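Local atomic coordinates of metallo-beta-lactamase FIM-1 (Pseudomonas aeruginosa, PDB entry 6V3Q), a protein that probably hydrolyses the lactam ring of beta-lactam antibiotics with the help of zinc, yielding substituted beta-amino acids. Residues G38-V41 with F46-L49; W76-H81 with H134-F139; V99-A104 with T130-P135; H120-D125 with D148-G153. One frame throughout, in Å; residues are numbered along the deposited sequence.

Contact 1: G38-V41 with F46-L49; sequences GLIV and FSIL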
loop_
_atom_site.group_PDB
_atom_site.type_symbol
_atom_site.label_atom_id
_atom_site.label_comp_id
_atom_site.label_asym_id
_atom_site.label_seq_id
_atom_site.Cartn_x
_atom_site.Cartn_y
_atom_site.Cartn_z
ATOM N N GLY A 38 -10.602 7.530 -10.580
ATOM C CA GLY A 38 -11.467 7.578 -11.741
ATOM C C GLY A 38 -12.252 8.872 -11.730
ATOM O O GLY A 38 -12.073 9.689 -10.823
ATOM N N LEU A 39 -13.120 9.086 -12.711
ATOM C CA LEU A 39 -13.898 10.313 -12.777
ATOM C C LEU A 39 -15.382 9.994 -12.878
ATOM O O LEU A 39 -15.779 8.969 -13.438
ATOM C CB LEU A 39 -13.496 11.191 -13.972
ATOM C CG LEU A 39 -12.127 11.877 -13.989
ATOM C CD1 LEU A 39 -11.925 12.613 -15.307
ATOM C CD2 LEU A 39 -11.974 12.834 -12.812
ATOM N N ILE A 40 -16.194 10.884 -12.314
ATOM C CA ILE A 40 -17.623 10.952 -12.595
ATOM C C ILE A 40 -17.895 12.344 -13.147
ATOM O O ILE A 40 -17.625 13.348 -12.474
ATOM C CB ILE A 40 -18.481 10.673 -11.350
ATOM C CG1 ILE A 40 -18.145 9.301 -10.766
ATOM C CG2 ILE A 40 -19.958 10.744 -11.706
ATOM C CD1 ILE A 40 -17.595 9.354 -9.356
ATOM N N VAL A 41 -18.415 12.405 -14.369
ATOM C CA VAL A 41 -18.629 13.661 -15.077
ATOM C C VAL A 41 -20.124 13.852 -15.270
ATOM O O VAL A 41 -20.783 13.026 -15.915
ATOM C CB VAL A 41 -17.897 13.692 -16.427
ATOM C CG1 VAL A 41 -18.166 15.014 -17.135
ATOM C CG2 VAL A 41 -16.410 13.488 -16.220
ATOM N N PHE A 46 -27.816 13.146 -15.726
ATOM C CA PHE A 46 -27.106 11.895 -15.492
ATOM C C PHE A 46 -25.604 12.145 -15.480
ATOM O O PHE A 46 -25.171 13.299 -15.478
ATOM C CB PHE A 46 -27.493 10.861 -16.550
ATOM C CG PHE A 46 -28.977 10.656 -16.671
ATOM C CD1 PHE A 46 -29.656 9.851 -15.770
ATOM C CD2 PHE A 46 -29.698 11.286 -17.673
ATOM C CE1 PHE A 46 -31.025 9.672 -15.872
ATOM C CE2 PHE A 46 -31.064 11.109 -17.781
ATOM C CZ PHE A 46 -31.728 10.302 -16.879
ATOM N N SER A 47 -24.797 11.087 -15.466
ATOM C CA SER A 47 -23.359 11.262 -15.316
ATOM C C SER A 47 -22.611 10.165 -16.061
ATOM O O SER A 47 -23.138 9.076 -16.307
ATOM C CB SER A 47 -22.955 11.280 -13.837
ATOM O OG SER A 47 -23.410 10.117 -13.168
ATOM N N ILE A 48 -21.364 10.471 -16.413
ATOM C CA ILE A 48 -20.487 9.564 -17.144
ATOM C C ILE A 48 -19.398 9.087 -16.196
ATOM O O ILE A 48 -18.812 9.892 -15.461
ATOM C CB ILE A 48 -19.877 10.249 -18.380
ATOM C CG1 ILE A 48 -20.983 10.755 -19.307
ATOM C CG2 ILE A 48 -18.952 9.293 -19.123
ATOM C CD1 ILE A 48 -20.521 11.806 -20.290
ATOM N N LEU A 49 -19.130 7.783 -16.207
ATOM C CA LEU A 49 -18.115 7.183 -15.353
ATOM C C LEU A 49 -16.870 6.891 -16.182
ATOM O O LEU A 49 -16.950 6.233 -17.224
ATOM C CB LEU A 49 -18.631 5.903 -14.700
ATOM C CG LEU A 49 -17.610 5.126 -13.863
ATOM C CD1 LEU A 49 -17.149 5.946 -12.667
ATOM C CD2 LEU A 49 -18.168 3.782 -13.411
#
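The flat groups that meet here are the peptide groups on either side of Val41 and of Ile48. Val41 N donates to Ile48 O at 2.8 Å. The return bond, Ile48 N to Val41 O, is 2.7 Å long, and unlike the first its donor is tilted from the carbonyl plane, by 22°. Both bonds are nearly straight at the hydrogen. Each of these oxygens also receives a CA-H contact. Ile40 CA lies 3.3 Å from Ile48 O, and Ser47 CA lies 3.2 Å from Val41 O. The two strands form an antiparallel beta hairpin, with 33-43 as the first arm and 46-50 as the second. Val41 and Ile48 are a hydrogen-bonded pair; Ile40 and Leu49 are a non-hydrogen-bonded pair. Ile40 and Leu49 point to one face of the sheet, where helix 56-68 covers them through Ile62. Their side chains meet at an angle, Ile40 CG1 being 4.0 Å from Leu49 CD1. Leu49 CG is anti to its backbone N (chi1 176°), and CD1 reaches back to within 3.4 Å of Leu39 O. Ile40 CG2 packs 3.7 Å from Ser47 CB, while Ser47 OG is hydrogen-bonded to Lys72 O. Val41 and Ile48 point to the other face of the sheet, and both touch Leu136 there.

Contact 2: W76-H81 with H134-F139; sequences WAVFTH and HPLVIF. With ZN (zinc ion), chain C.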
loop_
_atom_site.group_PDB
_atom_site.type_symbol
_atom_site.label_atom_id
_atom_site.label_comp_id
_atom_site.label_asym_id
_atom_site.label_seq_id
_atom_site.Cartn_x
_atom_site.Cartn_y
_atom_site.Cartn_z
ATOM N N TRP A 76 -23.489 6.119 -18.612
ATOM C CA TRP A 76 -22.464 5.702 -19.552
ATOM C C TRP A 76 -21.151 5.527 -18.806
ATOM O O TRP A 76 -20.918 6.163 -17.775
ATOM C CB TRP A 76 -22.293 6.715 -20.691
ATOM C CG TRP A 76 -23.595 7.194 -21.251
ATOM C CD1 TRP A 76 -24.289 6.654 -22.294
ATOM C CD2 TRP A 76 -24.369 8.307 -20.786
ATOM N NE1 TRP A 76 -25.446 7.364 -22.509
ATOM C CE2 TRP A 76 -25.519 8.383 -21.596
ATOM C CE3 TRP A 76 -24.200 9.246 -19.763
ATOM C CZ2 TRP A 76 -26.495 9.362 -21.417
ATOM C CZ3 TRP A 76 -25.171 10.218 -19.587
ATOM C CH2 TRP A 76 -26.303 10.267 -20.409
ATOM N N ALA A 77 -20.294 4.660 -19.338
ATOM C CA ALA A 77 -19.004 4.396 -18.725
ATOM C C ALA A 77 -17.983 4.086 -19.811
ATOM O O ALA A 77 -18.298 3.454 -20.823
ATOM C CB ALA A 77 -19.085 3.243 -17.721
ATOM N N VAL A 78 -16.756 4.550 -19.591
ATOM C CA VAL A 78 -15.628 4.266 -20.468
ATOM C C VAL A 78 -14.434 3.913 -19.592
ATOM O O VAL A 78 -14.307 4.387 -18.459
ATOM C CB VAL A 78 -15.306 5.459 -21.399
ATOM C CG1 VAL A 78 -14.890 6.676 -20.587
ATOM C CG2 VAL A 78 -14.240 5.079 -22.419
ATOM N N PHE A 79 -13.569 3.049 -20.108
ATOM C CA PHE A 79 -12.420 2.559 -19.368
ATOM C C PHE A 79 -11.162 2.770 -20.198
ATOM O O PHE A 79 -11.179 2.650 -21.427
ATOM C CB PHE A 79 -12.598 1.081 -19.017
ATOM C CG PHE A 79 -14.025 0.698 -18.744
ATOM C CD1 PHE A 79 -14.645 1.073 -17.561
ATOM C CD2 PHE A 79 -14.754 -0.021 -19.676
ATOM C CE1 PHE A 79 -15.960 0.733 -17.315
ATOM C CE2 PHE A 79 -16.072 -0.367 -19.432
ATOM C CZ PHE A 79 -16.674 0.011 -18.249
ATOM N N THR A 80 -10.062 3.079 -19.511
ATOM C CA THR A 80 -8.853 3.527 -20.188
ATOM C C THR A 80 -7.920 2.391 -20.601
ATOM O O THR A 80 -7.138 2.573 -21.540
ATOM C CB THR A 80 -8.098 4.529 -19.306
ATOM O OG1 THR A 80 -7.789 3.929 -18.043
ATOM C CG2 THR A 80 -8.955 5.767 -19.077
ATOM N N HIS A 81 -7.978 1.235 -19.941
ATOM C CA HIS A 81 -7.284 0.041 -20.421
ATOM C C HIS A 81 -7.791 -1.162 -19.637
ATOM O O HIS A 81 -8.562 -1.027 -18.683
ATOM C CB HIS A 81 -5.759 0.169 -20.323
ATOM C CG HIS A 81 -5.232 0.200 -18.923
ATOM N ND1 HIS A 81 -5.362 1.298 -18.100
ATOM C CD2 HIS A 81 -4.547 -0.725 -18.211
ATOM C CE1 HIS A 81 -4.789 1.043 -16.937
ATOM N NE2 HIS A 81 -4.287 -0.177 -16.978
ATOM N N HIS A 134 -19.401 13.099 -25.326
ATOM C CA HIS A 134 -19.244 14.535 -25.143
ATOM C C HIS A 134 -19.931 14.966 -23.848
ATOM O O HIS A 134 -21.038 14.498 -23.552
ATOM C CB HIS A 134 -19.833 15.284 -26.344
ATOM C CG HIS A 134 -19.462 16.734 -26.398
ATOM N ND1 HIS A 134 -20.233 17.721 -25.821
ATOM C CD2 HIS A 134 -18.404 17.362 -26.959
ATOM C CE1 HIS A 134 -19.666 18.896 -26.026
ATOM N NE2 HIS A 134 -18.555 18.706 -26.715
ATOM N N PRO A 135 -19.320 15.861 -23.053
ATOM C CA PRO A 135 -18.158 16.697 -23.375
ATOM C C PRO A 135 -16.785 16.047 -23.212
ATOM O O PRO A 135 -15.792 16.740 -23.416
ATOM C CB PRO A 135 -18.296 17.860 -22.390
ATOM C CG PRO A 135 -19.120 17.324 -21.237
ATOM C CD PRO A 135 -19.695 15.988 -21.635
ATOM N N LEU A 136 -16.717 14.764 -22.865
ATOM C CA LEU A 136 -15.425 14.091 -22.853
ATOM C C LEU A 136 -14.882 14.004 -24.275
ATOM O O LEU A 136 -15.627 13.760 -25.227
ATOM C CB LEU A 136 -15.529 12.679 -22.260
ATOM C CG LEU A 136 -16.237 12.330 -20.951
ATOM C CD1 LEU A 136 -15.938 10.880 -20.565
ATOM C CD2 LEU A 136 -15.871 13.261 -19.807
ATOM N N VAL A 137 -13.581 14.222 -24.418
ATOM C CA VAL A 137 -12.858 13.826 -25.619
ATOM C C VAL A 137 -12.047 12.590 -25.265
ATOM O O VAL A 137 -11.153 12.645 -24.412
ATOM C CB VAL A 137 -11.961 14.951 -26.158
ATOM C CG1 VAL A 137 -11.093 14.426 -27.298
ATOM C CG2 VAL A 137 -12.805 16.118 -26.644
ATOM N N ILE A 138 -12.384 11.467 -25.887
ATOM C CA ILE A 138 -11.649 10.225 -25.697
ATOM C C ILE A 138 -10.590 10.148 -26.787
ATOM O O ILE A 138 -10.913 10.188 -27.979
ATOM C CB ILE A 138 -12.585 9.010 -25.735
ATOM C CG1 ILE A 138 -13.647 9.125 -24.634
ATOM C CG2 ILE A 138 -11.786 7.727 -25.572
ATOM C CD1 ILE A 138 -14.814 8.185 -24.804
ATOM N N PHE A 139 -9.332 10.041 -26.378
ATOM C CA PHE A 139 -8.192 10.151 -27.274
ATOM C C PHE A 139 -7.332 8.900 -27.174
ATOM O O PHE A 139 -7.105 8.376 -26.078
ATOM C CB PHE A 139 -7.368 11.398 -26.932
ATOM C CG PHE A 139 -6.169 11.603 -27.811
ATOM C CD1 PHE A 139 -6.319 11.974 -29.136
ATOM C CD2 PHE A 139 -4.889 11.445 -27.307
ATOM C CE1 PHE A 139 -5.210 12.167 -29.950
ATOM C CE2 PHE A 139 -3.779 11.637 -28.113
ATOM C CZ PHE A 139 -3.942 12.001 -29.433
HETATM ZN ZN ZN C . -2.625 -0.984 -15.756
#
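Val78 carries this contact, with one methyl for each of two partners. Its CG2 meets Ile138 CD1 tip to tip at 4.0 Å. Its CG1 reaches Leu136 CD1 at 4.3 Å. The Val78 torsion explains the split: with chi1 at 63°, CG1 sits between the backbone N and the carbonyl carbon, and CG2 stands opposite the backbone N. Ile138 keeps its long branch extended (chi2 165°), which carries CD1 out to the valine. Leu136 is likewise extended and reaches across with one delta methyl. The contact is small, burying 99 Å² in all, and it is wholly apolar. All three side chains are buried. Farther along 76-81, past the end of the strand, His81 NE2 binds the zinc ion at 2.2 Å. His83 and His145 complete the protein ligands seen around this metal. The Val78 contact itself lies away from the metal site. In the fold, strand 74-78 runs between strands 46-50 and 99-102 of one sheet. Strand 137-139 belongs to the other sheet, beside strand 151-154, and Leu136 and Ile138 both touch Val152 of that strand.

Contact 3: V99-A104 with T130-P135; sequences VTYAAA and TSVLHP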
loop_
_atom_site.group_PDB
_atom_site.type_symbol
_atom_site.label_atom_id
_atom_site.label_comp_id
_atom_site.label_asym_id
_atom_site.label_seq_id
_atom_site.Cartn_x
_atom_site.Cartn_y
_atom_site.Cartn_z
ATOM N N VAL A 99 -24.376 1.840 -20.263
ATOM C CA VAL A 99 -23.769 1.707 -21.584
ATOM C C VAL A 99 -22.262 1.859 -21.425
ATOM O O VAL A 99 -21.779 2.909 -20.989
ATOM C CB VAL A 99 -24.333 2.747 -22.564
ATOM C CG1 VAL A 99 -23.900 2.419 -23.985
ATOM C CG2 VAL A 99 -25.851 2.817 -22.457
ATOM N N THR A 100 -21.518 0.807 -21.760
ATOM C CA THR A 100 -20.089 0.746 -21.492
ATOM C C THR A 100 -19.297 0.767 -22.793
ATOM O O THR A 100 -19.680 0.125 -23.777
ATOM C CB THR A 100 -19.738 -0.506 -20.687
ATOM O OG1 THR A 100 -20.067 -1.675 -21.449
ATOM C CG2 THR A 100 -20.516 -0.527 -19.381
ATOM N N TYR A 101 -18.190 1.507 -22.786
ATOM C CA TYR A 101 -17.310 1.632 -23.937
ATOM C C TYR A 101 -15.874 1.331 -23.529
ATOM O O TYR A 101 -15.466 1.584 -22.392
ATOM C CB TYR A 101 -17.360 3.039 -24.548
ATOM C CG TYR A 101 -18.691 3.444 -25.136
ATOM C CD1 TYR A 101 -18.918 3.372 -26.503
ATOM C CD2 TYR A 101 -19.713 3.922 -24.328
ATOM C CE1 TYR A 101 -20.131 3.753 -27.047
ATOM C CE2 TYR A 101 -20.928 4.305 -24.861
ATOM C CZ TYR A 101 -21.132 4.219 -26.222
ATOM O OH TYR A 101 -22.342 4.598 -26.756
ATOM N N ALA A 102 -15.108 0.803 -24.478
ATOM C CA ALA A 102 -13.671 0.638 -24.307
ATOM C C ALA A 102 -13.038 0.515 -25.682
ATOM O O ALA A 102 -13.722 0.265 -26.679
ATOM C CB ALA A 102 -13.333 -0.582 -23.444
ATOM N N ALA A 103 -11.721 0.706 -25.725
ATOM C CA ALA A 103 -10.983 0.498 -26.962
ATOM C C ALA A 103 -11.148 -0.941 -27.427
ATOM O O ALA A 103 -11.279 -1.858 -26.611
ATOM C CB ALA A 103 -9.502 0.820 -26.758
ATOM N N ALA A 104 -11.172 -1.134 -28.750
ATOM C CA ALA A 104 -11.356 -2.477 -29.295
ATOM C C ALA A 104 -10.310 -3.435 -28.747
ATOM O O ALA A 104 -10.619 -4.583 -28.408
ATOM C CB ALA A 104 -11.307 -2.440 -30.823
ATOM N N THR A 130 -12.755 10.663 -30.329
ATOM C CA THR A 130 -14.176 10.395 -30.482
ATOM C C THR A 130 -14.928 11.215 -29.447
ATOM O O THR A 130 -14.523 11.276 -28.284
ATOM C CB THR A 130 -14.507 8.903 -30.321
ATOM O OG1 THR A 130 -15.922 8.743 -30.153
ATOM C CG2 THR A 130 -13.798 8.314 -29.114
ATOM N N SER A 131 -16.005 11.869 -29.884
ATOM C CA SER A 131 -16.876 12.630 -28.999
ATOM C C SER A 131 -18.138 11.858 -28.630
ATOM O O SER A 131 -19.165 12.473 -28.322
ATOM C CB SER A 131 -17.244 13.969 -29.638
ATOM O OG SER A 131 -16.137 14.853 -29.645
ATOM N N VAL A 132 -18.074 10.523 -28.644
ATOM C CA VAL A 132 -19.246 9.699 -28.352
ATOM C C VAL A 132 -19.772 9.969 -26.948
ATOM O O VAL A 132 -20.964 9.773 -26.672
ATOM C CB VAL A 132 -18.903 8.208 -28.556
ATOM C CG1 VAL A 132 -17.822 7.767 -27.581
ATOM C CG2 VAL A 132 -20.147 7.342 -28.420
ATOM N N LEU A 133 -18.911 10.432 -26.047
ATOM C CA LEU A 133 -19.280 10.760 -24.678
ATOM C C LEU A 133 -19.030 12.235 -24.385
ATOM O O LEU A 133 -18.510 12.596 -23.328
ATOM C CB LEU A 133 -18.527 9.877 -23.686
ATOM C CG LEU A 133 -18.939 8.406 -23.670
ATOM C CD1 LEU A 133 -18.161 7.647 -22.610
ATOM C CD2 LEU A 133 -20.434 8.284 -23.434
ATOM N N HIS A 134 -19.401 13.099 -25.326
ATOM C CA HIS A 134 -19.244 14.535 -25.143
ATOM C C HIS A 134 -19.931 14.966 -23.848
ATOM O O HIS A 134 -21.038 14.498 -23.552
ATOM C CB HIS A 134 -19.833 15.284 -26.344
ATOM C CG HIS A 134 -19.462 16.734 -26.398
ATOM N ND1 HIS A 134 -20.233 17.721 -25.821
ATOM C CD2 HIS A 134 -18.404 17.362 -26.959
ATOM C CE1 HIS A 134 -19.666 18.896 -26.026
ATOM N NE2 HIS A 134 -18.555 18.706 -26.715
ATOM N N PRO A 135 -19.320 15.861 -23.053
ATOM C CA PRO A 135 -18.158 16.697 -23.375
ATOM C C PRO A 135 -16.785 16.047 -23.212
ATOM O O PRO A 135 -15.792 16.740 -23.416
ATOM C CB PRO A 135 -18.296 17.860 -22.390
ATOM C CG PRO A 135 -19.120 17.324 -21.237
ATOM C CD PRO A 135 -19.695 15.988 -21.635
#
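Tyr101, on strand 99-102, faces a type I beta turn from Ser131 to His134, and its CA is 9.4 Å from that of Leu133. The turn is closed by His134 N to Ser131 O at 3.1 Å. Just before it, Thr130 OG1 accepts from Val132 N at 3.2 Å, which makes an ST turn. With the backbone turned in this way, Val132 and Leu133 both point toward the tyrosine. Both side chains approach the phenol ring from the same side, each obliquely. Val132 CG2 lies 3.8 Å from Tyr101 CE1 and 3.9 Å from Tyr101 OH. At the opposite flank of the ring, Tyr101 CE2 is 4.3 Å from Leu133 CD2. Val132 comes from the opposite direction to Tyr101. Its chi1 of 63° puts CG2 anti to the backbone N, where it meets the ring. Leu133 is buried and also touches Trp76 and Val78, whereas Val132 is exposed. The ring of Tyr101 also meets that of His120 on the next strand. The turn links strand 129-130 to strand 137-139 in the second sheet. The contact thus belongs to the packing of two sheets against each other in the alpha-beta-beta-alpha sandwich of the metallo-beta-lactamase fold.

Contact 4: H120-D125 with D148-G153; sequences HDLIFD and DNIVVG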
loop_
_atom_site.group_PDB
_atom_site.type_symbol
_atom_site.label_atom_id
_atom_site.label_comp_id
_atom_site.label_asym_id
_atom_site.label_seq_id
_atom_site.Cartn_x
_atom_site.Cartn_y
_atom_site.Cartn_z
ATOM N N HIS A 120 -19.433 -2.031 -25.981
ATOM C CA HIS A 120 -19.212 -1.382 -27.265
ATOM C C HIS A 120 -17.734 -1.080 -27.462
ATOM O O HIS A 120 -17.038 -0.689 -26.518
ATOM C CB HIS A 120 -20.017 -0.081 -27.375
ATOM C CG HIS A 120 -21.501 -0.281 -27.361
ATOM N ND1 HIS A 120 -22.290 0.066 -26.286
ATOM C CD2 HIS A 120 -22.340 -0.791 -28.294
ATOM C CE1 HIS A 120 -23.550 -0.220 -26.557
ATOM N NE2 HIS A 120 -23.608 -0.742 -27.769
ATOM N N ASP A 121 -17.263 -1.267 -28.694
ATOM C CA ASP A 121 -15.936 -0.810 -29.078
ATOM C C ASP A 121 -16.002 0.658 -29.468
ATOM O O ASP A 121 -16.901 1.071 -30.208
ATOM C CB ASP A 121 -15.391 -1.636 -30.244
ATOM C CG ASP A 121 -15.187 -3.089 -29.887
ATOM O OD1 ASP A 121 -15.391 -3.444 -28.709
ATOM O OD2 ASP A 121 -14.823 -3.877 -30.786
ATOM N N LEU A 122 -15.059 1.447 -28.963
ATOM C CA LEU A 122 -14.961 2.836 -29.384
ATOM C C LEU A 122 -14.544 2.911 -30.849
ATOM O O LEU A 122 -13.772 2.086 -31.342
ATOM C CB LEU A 122 -13.963 3.590 -28.503
ATOM C CG LEU A 122 -14.382 3.843 -27.052
ATOM C CD1 LEU A 122 -13.190 4.248 -26.202
ATOM C CD2 LEU A 122 -15.463 4.910 -26.992
ATOM N N ILE A 123 -15.077 3.906 -31.551
ATOM C CA ILE A 123 -14.769 4.130 -32.958
ATOM C C ILE A 123 -14.071 5.479 -33.060
ATOM O O ILE A 123 -14.709 6.529 -32.913
ATOM C CB ILE A 123 -16.020 4.078 -33.847
ATOM C CG1 ILE A 123 -16.692 2.706 -33.737
ATOM C CG2 ILE A 123 -15.661 4.377 -35.294
ATOM C CD1 ILE A 123 -17.762 2.456 -34.777
ATOM N N PHE A 124 -12.767 5.453 -33.308
ATOM C CA PHE A 124 -11.968 6.664 -33.393
ATOM C C PHE A 124 -11.930 7.185 -34.822
ATOM O O PHE A 124 -11.991 6.418 -35.787
ATOM C CB PHE A 124 -10.544 6.406 -32.902
ATOM C CG PHE A 124 -10.450 6.129 -31.428
ATOM C CD1 PHE A 124 -10.388 4.830 -30.950
ATOM C CD2 PHE A 124 -10.421 7.172 -30.517
ATOM C CE1 PHE A 124 -10.302 4.577 -29.591
ATOM C CE2 PHE A 124 -10.334 6.926 -29.159
ATOM C CZ PHE A 124 -10.276 5.628 -28.697
ATOM N N ASP A 125 -11.833 8.505 -34.950
ATOM C CA ASP A 125 -11.702 9.132 -36.254
ATOM C C ASP A 125 -10.223 9.188 -36.641
ATOM O O ASP A 125 -9.350 8.700 -35.921
ATOM C CB ASP A 125 -12.360 10.515 -36.251
ATOM C CG ASP A 125 -11.683 11.500 -35.302
ATOM O OD1 ASP A 125 -12.090 12.683 -35.300
ATOM O OD2 ASP A 125 -10.743 11.112 -34.576
ATOM N N ASP A 148 -3.084 -0.926 -25.158
ATOM C CA ASP A 148 -4.446 -0.491 -25.423
ATOM C C ASP A 148 -4.855 0.768 -24.674
ATOM O O ASP A 148 -6.012 1.182 -24.791
ATOM C CB ASP A 148 -5.427 -1.612 -25.073
ATOM C CG ASP A 148 -5.321 -2.038 -23.621
ATOM O OD1 ASP A 148 -4.199 -2.342 -23.174
ATOM O OD2 ASP A 148 -6.355 -2.052 -22.922
ATOM N N ASN A 149 -3.955 1.387 -23.911
ATOM C CA ASN A 149 -4.358 2.493 -23.051
ATOM C C ASN A 149 -4.843 3.683 -23.870
ATOM O O ASN A 149 -4.277 4.015 -24.916
ATOM C CB ASN A 149 -3.215 2.923 -22.121
ATOM C CG ASN A 149 -1.911 3.223 -22.856
ATOM O OD1 ASN A 149 -0.843 3.219 -22.244
ATOM N ND2 ASN A 149 -1.989 3.493 -24.154
ATOM N N ILE A 150 -5.909 4.317 -23.387
ATOM C CA ILE A 150 -6.444 5.543 -23.959
ATOM C C ILE A 150 -6.586 6.559 -22.830
ATOM O O ILE A 150 -6.517 6.220 -21.650
ATOM C CB ILE A 150 -7.798 5.320 -24.666
ATOM C CG1 ILE A 150 -8.835 4.801 -23.669
ATOM C CG2 ILE A 150 -7.647 4.346 -25.831
ATOM C CD1 ILE A 150 -10.218 4.645 -24.251
ATOM N N VAL A 151 -6.790 7.822 -23.207
ATOM C CA VAL A 151 -6.956 8.897 -22.239
ATOM C C VAL A 151 -8.277 9.609 -22.499
ATOM O O VAL A 151 -8.879 9.492 -23.569
ATOM C CB VAL A 151 -5.786 9.901 -22.272
ATOM C CG1 VAL A 151 -4.457 9.175 -22.098
ATOM C CG2 VAL A 151 -5.811 10.705 -23.567
ATOM N N VAL A 152 -8.726 10.358 -21.492
ATOM C CA VAL A 152 -9.948 11.149 -21.572
ATOM C C VAL A 152 -9.606 12.585 -21.211
ATOM O O VAL A 152 -8.989 12.837 -20.171
ATOM C CB VAL A 152 -11.050 10.607 -20.639
ATOM C CG1 VAL A 152 -12.230 11.567 -20.589
ATOM C CG2 VAL A 152 -11.498 9.229 -21.090
ATOM N N GLY A 153 -10.003 13.521 -22.065
ATOM C CA GLY A 153 -9.793 14.935 -21.826
ATOM C C GLY A 153 -11.113 15.659 -21.643
ATOM O O GLY A 153 -12.136 15.263 -22.205
#
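Ile150 meets Leu122 and Phe124 at the interface of the two beta sheets in the metallo-beta-lactamase sandwich. Segment 120-125 begins on the outermost strand of one sheet, and segment 148-153 leads into strand 151-154 of the other. The contacts across the interface are apolar. The two segments bury 95 Å² between them, and Leu122 and Ile150 are both buried. Leu122 CD1 is 3.6 Å from Ile150 CD1, and their side chains meet at a slant. Phe124 CZ is 4.1 Å from Ile150 CG2, again obliquely to the ring. Ile150 therefore serves each partner with a different branch. Its chi1 of 61° sets CG1 between the backbone N and the carbonyl carbon, and its chi2 of 176° extends CD1 toward the leucine. CG2, anti to the carbonyl carbon, goes to the phenylalanine. Ile138 of strand 137-139 touches all three side chains. The backbone of Ile150 is hydrogen-bonded to that of Thr80, one residue before the zinc ligand His81; the side chains of Ile150 and His81 are about 6 Å apart, while the zinc ion is about 12 Å from the Ile150 side chain.

The polar bonds of Asp148 go to residues outside the two segments, on helix 104-108 and in neighbouring loops. This side chain is buried, and both of its carboxylate oxygens are engaged: OD1 is hydrogen-bonded to Thr146 OG1, and OD2 to both Ser106 OG and Ala82 N.

In the fold
From the N terminus, contact 1 comes first and closes a short hairpin before the others open. Contact 2 opens next, at 76-81, and contact 3 follows at 99-104. Contact 3 closes at 130-135 and contact 2 at 134-139, so the two end on one stretch and share His134 and Pro135. Contact 4 opens at 120-125, before either has closed, and closes at 148-153; it therefore crosses both. Contact 1 joins two strands within the larger sheet. Contacts 2, 3 and 4 join that sheet to the smaller one. Their first segments lie on strands 74-78, 99-102 and 120-121, which are consecutive in the larger sheet.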